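Local coordinates for protein N-acyl-D-glutamate deacylase (Bordetella bronchiseptica, PDB 3GIP) that probably hydrolyses the amide bond of N-acyl-D-glutamate to release D-glutamate and a carboxylic acid, as a zinc-dependent member of the amidohydrolase superfamily, at residues Ser247-Met252 with Ala262-Ile267; Asp78-Thr83 with Pro464-Asp469. All coordinates share one frame; numbering follows the deposited sequence.

Contact 1 and contact 2 lie on opposite sides of the chain's centre, their own centres about 34 Å apart and their nearest atoms about 12 Å apart, so they do not touch. Contact 1 belongs to the zinc site: His248 in 247-252 binds the metal together with Cys95 and His218, while His249 reaches out to helix 260-272. Contact 2 is a surface meeting of residues 78-83 with the distant loop 464-469, and it supplies no zinc ligand. The first joins neighbours in sequence, only 10 residues apart at their closest ends; the second bridges 381 residues and ties an early helix to a late segment that follows strand 460-463.

Contact 1: residues Ser247-Met252 with Ala262-Ile267; sequences SHHKCM and ATLANI. With ZN (zinc ion), chain F; FMT (formic acid), chain D.
The His249 ring presents its NE2 edge to Thr263, whose OG1 lies in the ring plane 2.7 Å from NE2. This hydrogen bond is fairly straight (159°), and either partner could be its donor. The ring is carried across to helix 260-272 because CG stands anti to the backbone N (chi1 -166°). Leu264 comes in at a slant, its CD2 4.1 Å from His249 CD2 and near the ring plane. Leu279 of strand 277-281 and Val230 of helix 226-240 also pack against the imidazole, placing it between strand and helix layers of the amidohydrolase barrel.

On the other side of the loop, His248 NE2 binds zinc at 2.1 Å, with Cys95 and His218 among the other ligands. One face of its ring carries formate O2, set toward the rim, and the opposite face has Ser247 CB over its centre. Lys250, bent at chi3 and chi4, curls back so that NZ donates to His248 O (2.9 Å), in the carbonyl plane. Lys250 NZ also donates to formate O2 at 2.7 Å, and Glu222 adds a salt bridge to the same ammonium.

The formate probably came from the crystallisation liquor, yet its bonds to Lys250, Tyr282, Arg376 and the backbone N of Ser288 are consistent with a pocket that accepts a carboxylate beside the metal, while His249 fastens the metal-bearing loop to the helix behind it.

Contact 2: residues Asp78-Thr83 with Pro464-Asp469; sequences DLRWKT and PQPPAD
Arg80 reaches Pro464 through a hydrogen bond across the two segments, NH1 donating to Pro464 O at 3.0 Å. From the arginine's side the geometry is good: the N-H...O angle is 168° and the oxygen lies in the guanidinium plane, at its edge. The carbonyl is met less regularly, since the donor stands 44° above its plane. The side chain gets there by leaving the helix with CG anti to the backbone N (chi1 -172°) and then bending at chi2.

Van der Waals contact is slight. Pro466 sets its CD against Arg80 NH1 at 3.9 Å; Pro464, which follows a cis peptide bond, takes part through its backbone oxygen.

The start of the short helix 80-83 is shaped by an Asx turn, in which Arg80 N donates to Asp78 OD2 at 2.9 Å, on the anti side and tilted out of the carboxylate plane. Leu79 occupies the N-cap position, and its carbonyl oxygen accepts from both Lys82 N and Thr83 N. Through Arg80, this short helix of the amidohydrolase fold meets the loop after strand 460-463.

Packing from outside flanks this bond: Phe463 and Trp378 touch the Arg80 side chain, and Met137 lies against Pro466. Further inward, Lys82 forms salt bridges with Asp64 and Asp69.

Contact 1: residues Ser247-Met252 with Ala262-Ile267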
loop_
_atom_site.group_PDB
_atom_site.type_symbol
_atom_site.label_atom_id
_atom_site.label_comp_id
_atom_site.label_asym_id
_atom_site.label_seq_id
_atom_site.Cartn_x
_atom_site.Cartn_y
_atom_site.Cartn_z
ATOM N N SER A 247 1.977 6.872 6.241
ATOM C CA SER A 247 1.157 5.715 5.904
ATOM C C SER A 247 -0.179 5.647 6.630
ATOM O O SER A 247 -0.293 6.056 7.786
ATOM C CB SER A 247 1.935 4.429 6.193
ATOM O OG SER A 247 3.112 4.363 5.405
ATOM N N HIS A 248 -1.173 5.104 5.930
ATOM C CA HIS A 248 -2.523 4.917 6.456
ATOM C C HIS A 248 -2.851 5.880 7.589
ATOM O O HIS A 248 -3.108 5.473 8.723
ATOM C CB HIS A 248 -2.721 3.453 6.908
ATOM C CG HIS A 248 -1.587 2.883 7.715
ATOM N ND1 HIS A 248 -1.091 3.490 8.847
ATOM C CD2 HIS A 248 -0.911 1.715 7.590
ATOM C CE1 HIS A 248 -0.163 2.723 9.389
ATOM N NE2 HIS A 248 -0.035 1.638 8.647
ATOM N N HIS A 249 -2.855 7.169 7.269
ATOM C CA HIS A 249 -3.119 8.187 8.270
ATOM C C HIS A 249 -4.521 8.055 8.840
ATOM O O HIS A 249 -5.506 7.926 8.102
ATOM C CB HIS A 249 -2.899 9.580 7.685
ATOM C CG HIS A 249 -2.832 10.654 8.723
ATOM N ND1 HIS A 249 -2.247 10.456 9.957
ATOM C CD2 HIS A 249 -3.274 11.933 8.715
ATOM C CE1 HIS A 249 -2.335 11.568 10.664
ATOM N NE2 HIS A 249 -2.953 12.479 9.934
ATOM N N LYS A 250 -4.597 8.102 10.165
ATOM C CA LYS A 250 -5.858 7.923 10.866
ATOM C C LYS A 250 -5.742 8.399 12.306
ATOM O O LYS A 250 -4.642 8.646 12.804
ATOM C CB LYS A 250 -6.201 6.435 10.901
ATOM C CG LYS A 250 -5.245 5.644 11.806
ATOM C CD LYS A 250 -5.570 4.161 11.855
ATOM C CE LYS A 250 -5.024 3.430 10.651
ATOM N NZ LYS A 250 -3.524 3.358 10.665
ATOM N N CYS A 251 -6.894 8.499 12.962
ATOM C CA CYS A 251 -6.987 8.883 14.365
ATOM C C CYS A 251 -7.859 7.820 15.033
ATOM O O CYS A 251 -9.064 7.738 14.782
ATOM C CB CYS A 251 -7.622 10.265 14.506
ATOM S SG CYS A 251 -6.608 11.586 13.808
ATOM N N MET A 252 -7.238 6.996 15.870
ATOM C CA MET A 252 -7.937 5.911 16.550
ATOM C C MET A 252 -8.470 6.276 17.930
ATOM O O MET A 252 -7.816 6.994 18.688
ATOM C CB MET A 252 -7.010 4.699 16.663
ATOM C CG MET A 252 -6.554 4.153 15.313
ATOM S SD MET A 252 -5.478 2.711 15.499
ATOM C CE MET A 252 -6.699 1.450 15.924
ATOM N N ALA A 262 -5.321 18.911 13.061
ATOM C CA ALA A 262 -4.021 19.359 13.542
ATOM C C ALA A 262 -2.863 18.693 12.797
ATOM O O ALA A 262 -1.891 19.359 12.435
ATOM C CB ALA A 262 -3.900 19.088 15.037
ATOM N N THR A 263 -2.959 17.385 12.563
ATOM C CA THR A 263 -1.878 16.683 11.871
ATOM C C THR A 263 -1.742 17.131 10.423
ATOM O O THR A 263 -0.631 17.285 9.913
ATOM C CB THR A 263 -2.070 15.151 11.898
ATOM O OG1 THR A 263 -3.322 14.812 11.290
ATOM C CG2 THR A 263 -2.035 14.631 13.330
ATOM N N LEU A 264 -2.873 17.332 9.753
ATOM C CA LEU A 264 -2.849 17.780 8.367
ATOM C C LEU A 264 -2.335 19.216 8.287
ATOM O O LEU A 264 -1.704 19.602 7.302
ATOM C CB LEU A 264 -4.248 17.678 7.752
ATOM C CG LEU A 264 -4.761 16.241 7.606
ATOM C CD1 LEU A 264 -6.203 16.266 7.114
ATOM C CD2 LEU A 264 -3.871 15.465 6.641
ATOM N N ALA A 265 -2.602 20.004 9.323
ATOM C CA ALA A 265 -2.134 21.386 9.354
ATOM C C ALA A 265 -0.614 21.373 9.472
ATOM O O ALA A 265 0.078 22.196 8.868
ATOM C CB ALA A 265 -2.750 22.130 10.539
ATOM N N ASN A 266 -0.101 20.421 10.245
ATOM C CA ASN A 266 1.338 20.287 10.448
ATOM C C ASN A 266 1.969 19.840 9.136
ATOM O O ASN A 266 3.017 20.343 8.725
ATOM C CB ASN A 266 1.606 19.260 11.549
ATOM C CG ASN A 266 2.994 19.385 12.139
ATOM O OD1 ASN A 266 3.786 20.230 11.723
ATOM N ND2 ASN A 266 3.296 18.541 13.120
ATOM N N ILE A 267 1.315 18.891 8.476
ATOM C CA ILE A 267 1.784 18.386 7.193
ATOM C C ILE A 267 1.828 19.541 6.195
ATOM O O ILE A 267 2.787 19.686 5.437
ATOM C CB ILE A 267 0.846 17.269 6.690
ATOM C CG1 ILE A 267 1.088 16.005 7.521
ATOM C CG2 ILE A 267 1.059 17.014 5.204
ATOM C CD1 ILE A 267 0.129 14.866 7.236
HETATM ZN ZN ZN F . 1.242 0.033 9.129
HETATM C C FMT D . -3.523 -0.332 9.950
HETATM O O1 FMT D . -4.201 -1.294 9.685
HETATM O O2 FMT D . -3.924 0.885 9.572
#

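Contact 2: residues Asp78-Thr83 with Pro464-Asp469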
loop_
_atom_site.group_PDB
_atom_site.type_symbol
_atom_site.label_atom_id
_atom_site.label_comp_id
_atom_site.label_asym_id
_atom_site.label_seq_id
_atom_site.Cartn_x
_atom_site.Cartn_y
_atom_site.Cartn_z
ATOM N N ASP A 78 -1.201 -15.288 -8.241
ATOM C CA ASP A 78 -2.341 -14.728 -8.970
ATOM C C ASP A 78 -2.597 -13.245 -8.697
ATOM O O ASP A 78 -3.016 -12.511 -9.594
ATOM C CB ASP A 78 -3.622 -15.518 -8.678
ATOM C CG ASP A 78 -3.983 -15.518 -7.210
ATOM O OD1 ASP A 78 -3.446 -16.365 -6.463
ATOM O OD2 ASP A 78 -4.796 -14.663 -6.799
ATOM N N LEU A 79 -2.346 -12.810 -7.466
ATOM C CA LEU A 79 -2.565 -11.412 -7.092
ATOM C C LEU A 79 -3.947 -10.918 -7.525
ATOM O O LEU A 79 -4.127 -9.734 -7.807
ATOM C CB LEU A 79 -1.482 -10.525 -7.721
ATOM C CG LEU A 79 -0.169 -10.339 -6.953
ATOM C CD1 LEU A 79 -0.425 -9.431 -5.761
ATOM C CD2 LEU A 79 0.398 -11.669 -6.499
ATOM N N ARG A 80 -4.922 -11.821 -7.558
ATOM C CA ARG A 80 -6.274 -11.471 -7.989
ATOM C C ARG A 80 -6.929 -10.401 -7.116
ATOM O O ARG A 80 -7.793 -9.658 -7.587
ATOM C CB ARG A 80 -7.149 -12.728 -8.028
ATOM C CG ARG A 80 -8.534 -12.532 -8.638
ATOM C CD ARG A 80 -8.470 -12.300 -10.140
ATOM N NE ARG A 80 -9.786 -12.450 -10.758
ATOM C CZ ARG A 80 -9.996 -12.549 -12.067
ATOM N NH1 ARG A 80 -8.976 -12.510 -12.910
ATOM N NH2 ARG A 80 -11.230 -12.708 -12.533
ATOM N N TRP A 81 -6.524 -10.322 -5.851
ATOM C CA TRP A 81 -7.087 -9.318 -4.956
ATOM C C TRP A 81 -6.696 -7.917 -5.408
ATOM O O TRP A 81 -7.349 -6.940 -5.045
ATOM C CB TRP A 81 -6.643 -9.565 -3.504
ATOM C CG TRP A 81 -5.154 -9.618 -3.265
ATOM C CD1 TRP A 81 -4.357 -8.608 -2.807
ATOM C CD2 TRP A 81 -4.300 -10.755 -3.441
ATOM N NE1 TRP A 81 -3.058 -9.047 -2.682
ATOM C CE2 TRP A 81 -2.997 -10.361 -3.067
ATOM C CE3 TRP A 81 -4.511 -12.069 -3.880
ATOM C CZ2 TRP A 81 -1.905 -11.236 -3.119
ATOM C CZ3 TRP A 81 -3.422 -12.940 -3.932
ATOM C CH2 TRP A 81 -2.140 -12.515 -3.552
ATOM N N LYS A 82 -5.639 -7.826 -6.214
ATOM C CA LYS A 82 -5.173 -6.541 -6.737
ATOM C C LYS A 82 -5.812 -6.249 -8.090
ATOM O O LYS A 82 -6.436 -5.208 -8.287
ATOM C CB LYS A 82 -3.653 -6.541 -6.933
ATOM C CG LYS A 82 -2.822 -6.777 -5.688
ATOM C CD LYS A 82 -2.954 -5.658 -4.673
ATOM C CE LYS A 82 -1.835 -5.775 -3.651
ATOM N NZ LYS A 82 -1.997 -4.888 -2.471
ATOM N N THR A 83 -5.650 -7.175 -9.028
ATOM C CA THR A 83 -6.180 -6.977 -10.367
ATOM C C THR A 83 -7.691 -6.780 -10.423
ATOM O O THR A 83 -8.184 -5.974 -11.217
ATOM C CB THR A 83 -5.797 -8.150 -11.295
ATOM O OG1 THR A 83 -6.438 -9.345 -10.845
ATOM C CG2 THR A 83 -4.288 -8.360 -11.290
ATOM N N PRO A 464 -10.057 -9.544 -17.226
ATOM C CA PRO A 464 -10.548 -10.677 -16.433
ATOM C C PRO A 464 -9.785 -11.988 -16.606
ATOM O O PRO A 464 -9.822 -12.852 -15.731
ATOM C CB PRO A 464 -12.002 -10.797 -16.879
ATOM C CG PRO A 464 -11.927 -10.415 -18.317
ATOM C CD PRO A 464 -11.023 -9.197 -18.285
ATOM N N GLN A 465 -9.097 -12.137 -17.732
ATOM C CA GLN A 465 -8.345 -13.357 -17.993
ATOM C C GLN A 465 -6.844 -13.165 -17.805
ATOM O O GLN A 465 -6.192 -12.491 -18.601
ATOM C CB GLN A 465 -8.617 -13.851 -19.416
ATOM C CG GLN A 465 -7.821 -15.088 -19.791
ATOM C CD GLN A 465 -8.104 -16.260 -18.872
ATOM O OE1 GLN A 465 -7.184 -16.926 -18.395
ATOM N NE2 GLN A 465 -9.383 -16.523 -18.623
ATOM N N PRO A 466 -6.276 -13.753 -16.740
ATOM C CA PRO A 466 -4.838 -13.608 -16.511
ATOM C C PRO A 466 -4.039 -14.425 -17.523
ATOM O O PRO A 466 -4.560 -15.370 -18.116
ATOM C CB PRO A 466 -4.664 -14.106 -15.078
ATOM C CG PRO A 466 -5.755 -15.118 -14.936
ATOM C CD PRO A 466 -6.925 -14.446 -15.614
ATOM N N PRO A 467 -2.764 -14.064 -17.738
ATOM C CA PRO A 467 -1.910 -14.780 -18.689
ATOM C C PRO A 467 -1.706 -16.239 -18.304
ATOM O O PRO A 467 -1.643 -16.578 -17.122
ATOM C CB PRO A 467 -0.612 -13.977 -18.655
ATOM C CG PRO A 467 -0.575 -13.466 -17.254
ATOM C CD PRO A 467 -2.003 -13.014 -17.041
ATOM N N ALA A 468 -1.600 -17.099 -19.310
ATOM C CA ALA A 468 -1.412 -18.524 -19.082
ATOM C C ALA A 468 0.006 -18.855 -18.629
ATOM O O ALA A 468 0.203 -19.647 -17.707
ATOM C CB ALA A 468 -1.745 -19.298 -20.352
ATOM N N ASP A 469 0.993 -18.243 -19.276
ATOM C CA ASP A 469 2.390 -18.492 -18.944
ATOM C C ASP A 469 3.009 -17.352 -18.139
ATOM O O ASP A 469 2.543 -17.025 -17.047
ATOM C CB ASP A 469 3.197 -18.714 -20.228
ATOM C CG ASP A 469 2.624 -19.821 -21.095
ATOM O OD1 ASP A 469 2.566 -20.977 -20.624
ATOM O OD2 ASP A 469 2.229 -19.532 -22.246
#